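Local coordinates for cell division protein FtsX (Streptococcus pneumoniae, PDB 6HE6) that forms, with FtsE, a cell-division ABC transporter complex, interacts through its large extracellular loop with the peptidoglycan hydrolase PcsB, and is probably required for normal growth and morphology, at residues H40-L46 with A88-E92. Numbering follows the deposited sequence.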
loop_
_atom_site.group_PDB
_atom_site.type_symbol
_atom_site.label_atom_id
_atom_site.label_comp_id
_atom_site.label_asym_id
_atom_site.label_seq_id
_atom_site.Cartn_x
_atom_site.Cartn_y
_atom_site.Cartn_z
ATOM N N HIS A 40 -1.531 5.187 10.043
ATOM C CA HIS A 40 -1.209 6.208 9.041
ATOM C C HIS A 40 0.195 6.768 9.184
ATOM O O HIS A 40 0.523 7.796 8.568
ATOM C CB HIS A 40 -2.241 7.346 9.062
ATOM C CG HIS A 40 -3.437 7.084 8.204
ATOM N ND1 HIS A 40 -3.577 5.933 7.460
ATOM C CD2 HIS A 40 -4.535 7.831 7.951
ATOM C CE1 HIS A 40 -4.712 5.979 6.788
ATOM N NE2 HIS A 40 -5.316 7.117 7.074
ATOM N N LYS A 41 1.057 6.102 9.959
ATOM C CA LYS A 41 2.460 6.512 10.044
ATOM C C LYS A 41 3.107 6.556 8.666
ATOM O O LYS A 41 3.835 7.500 8.330
ATOM C CB LYS A 41 3.227 5.542 10.946
ATOM C CG LYS A 41 3.707 6.121 12.267
ATOM C CD LYS A 41 2.586 6.765 13.050
ATOM C CE LYS A 41 3.118 7.483 14.291
ATOM N NZ LYS A 41 4.120 6.673 15.045
ATOM N N VAL A 42 2.876 5.519 7.860
ATOM C CA VAL A 42 3.465 5.479 6.526
ATOM C C VAL A 42 2.704 6.388 5.576
ATOM O O VAL A 42 3.314 7.127 4.787
ATOM C CB VAL A 42 3.509 4.037 6.004
ATOM C CG1 VAL A 42 4.030 4.018 4.578
ATOM C CG2 VAL A 42 4.361 3.180 6.936
ATOM N N TYR A 43 1.365 6.352 5.639
ATOM C CA TYR A 43 0.537 7.228 4.813
ATOM C C TYR A 43 0.996 8.673 4.943
ATOM O O TYR A 43 1.261 9.341 3.940
ATOM C CB TYR A 43 -0.955 7.085 5.194
ATOM C CG TYR A 43 -1.868 8.139 4.572
ATOM C CD1 TYR A 43 -2.425 7.952 3.314
ATOM C CD2 TYR A 43 -2.148 9.333 5.236
ATOM C CE1 TYR A 43 -3.244 8.925 2.741
ATOM C CE2 TYR A 43 -2.954 10.299 4.672
ATOM C CZ TYR A 43 -3.502 10.084 3.428
ATOM O OH TYR A 43 -4.296 11.052 2.880
ATOM N N ASP A 44 1.162 9.154 6.176
ATOM C CA ASP A 44 1.430 10.575 6.390
ATOM C C ASP A 44 2.786 10.997 5.825
ATOM O O ASP A 44 2.903 12.080 5.242
ATOM C CB ASP A 44 1.352 10.925 7.878
ATOM C CG ASP A 44 -0.053 10.873 8.424
ATOM O OD1 ASP A 44 -1.005 10.952 7.622
ATOM O OD2 ASP A 44 -0.198 10.811 9.666
ATOM N N SER A 45 3.816 10.154 5.981
ATOM C CA SER A 45 5.140 10.475 5.451
ATOM C C SER A 45 5.120 10.567 3.933
ATOM O O SER A 45 5.781 11.433 3.349
ATOM C CB SER A 45 6.147 9.419 5.896
ATOM O OG SER A 45 6.190 9.348 7.310
ATOM N N LEU A 46 4.390 9.664 3.277
ATOM C CA LEU A 46 4.211 9.753 1.832
ATOM C C LEU A 46 3.437 11.014 1.455
ATOM O O LEU A 46 3.884 11.801 0.613
ATOM C CB LEU A 46 3.490 8.498 1.312
ATOM C CG LEU A 46 4.175 7.134 1.490
ATOM C CD1 LEU A 46 3.218 5.983 1.156
ATOM C CD2 LEU A 46 5.388 7.054 0.590
ATOM N N ALA A 88 -0.285 -2.296 0.390
ATOM C CA ALA A 88 0.503 -1.359 -0.389
ATOM C C ALA A 88 -0.200 -0.014 -0.441
ATOM O O ALA A 88 -1.421 0.076 -0.302
ATOM C CB ALA A 88 0.746 -1.887 -1.814
ATOM N N TYR A 89 0.589 1.041 -0.651
ATOM C CA TYR A 89 0.050 2.338 -1.034
ATOM C C TYR A 89 0.386 2.584 -2.501
ATOM O O TYR A 89 1.512 2.326 -2.944
ATOM C CB TYR A 89 0.611 3.476 -0.155
ATOM C CG TYR A 89 -0.056 3.549 1.206
ATOM C CD1 TYR A 89 -1.389 3.930 1.331
ATOM C CD2 TYR A 89 0.640 3.220 2.357
ATOM C CE1 TYR A 89 -1.999 4.003 2.573
ATOM C CE2 TYR A 89 0.035 3.279 3.603
ATOM C CZ TYR A 89 -1.287 3.660 3.696
ATOM O OH TYR A 89 -1.901 3.698 4.916
ATOM N N ILE A 90 -0.589 3.072 -3.248
ATOM C CA ILE A 90 -0.400 3.425 -4.649
ATOM C C ILE A 90 -0.203 4.932 -4.674
ATOM O O ILE A 90 -1.133 5.691 -4.385
ATOM C CB ILE A 90 -1.584 2.983 -5.522
ATOM C CG1 ILE A 90 -2.002 1.542 -5.234
ATOM C CG2 ILE A 90 -1.253 3.176 -7.001
ATOM C CD1 ILE A 90 -1.021 0.470 -5.715
ATOM N N VAL A 91 1.019 5.367 -4.960
ATOM C CA VAL A 91 1.397 6.775 -4.883
ATOM C C VAL A 91 1.442 7.340 -6.292
ATOM O O VAL A 91 2.020 6.720 -7.197
ATOM C CB VAL A 91 2.754 6.951 -4.181
ATOM C CG1 VAL A 91 3.154 8.430 -4.100
ATOM C CG2 VAL A 91 2.745 6.303 -2.764
ATOM N N GLU A 92 0.829 8.511 -6.479
ATOM C CA GLU A 92 0.851 9.229 -7.745
ATOM C C GLU A 92 1.794 10.419 -7.622
ATOM O O GLU A 92 1.574 11.297 -6.781
ATOM C CB GLU A 92 -0.556 9.696 -8.117
ATOM C CG GLU A 92 -0.610 10.591 -9.354
ATOM C CD GLU A 92 -2.004 11.127 -9.606
ATOM O OE1 GLU A 92 -2.805 11.126 -8.648
ATOM O OE2 GLU A 92 -2.302 11.547 -10.746
#
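Y89 reaches from strand 88-93, a central strand of the four-stranded antiparallel sheet in the FtsX extracellular domain, to helix 41-47, packed on that sheet in a ferredoxin-like alpha+beta fold. The two axes run nearly parallel, 15° apart and 10.2 Å at closest approach. At the root, Y89 CB meets L46 CD1 at 3.8 Å. The ring sets off with CG anti to the carbonyl carbon (chi1 -78°), which carries it along the helix toward its N-terminal end. Y89 CD2 passes V42 CG1 at 4.1 Å. On the other side of the ring, Y89 CE1 lies 4.0 Å from Y43 CD1, near the plane of the Y43 ring and at its edge, while Y43 CA sits over one face of Y89. Y89 CZ packs on Y43 CB at 3.8 Å. Y89 OH lies 3.5 Å from Y43 CB and 3.8 Å from H40 ND1, but its hydrogen bond goes to D22 OD2, which also accepts from Y43 N; D22 OD1 takes V42 N. One carboxylate thus ties the Y89 hydroxyl to the helix N-terminus. F57 and V55 also pack against Y89. Two residues on along the strand, V91 CG2 meets L46 CD1 at 4.0 Å.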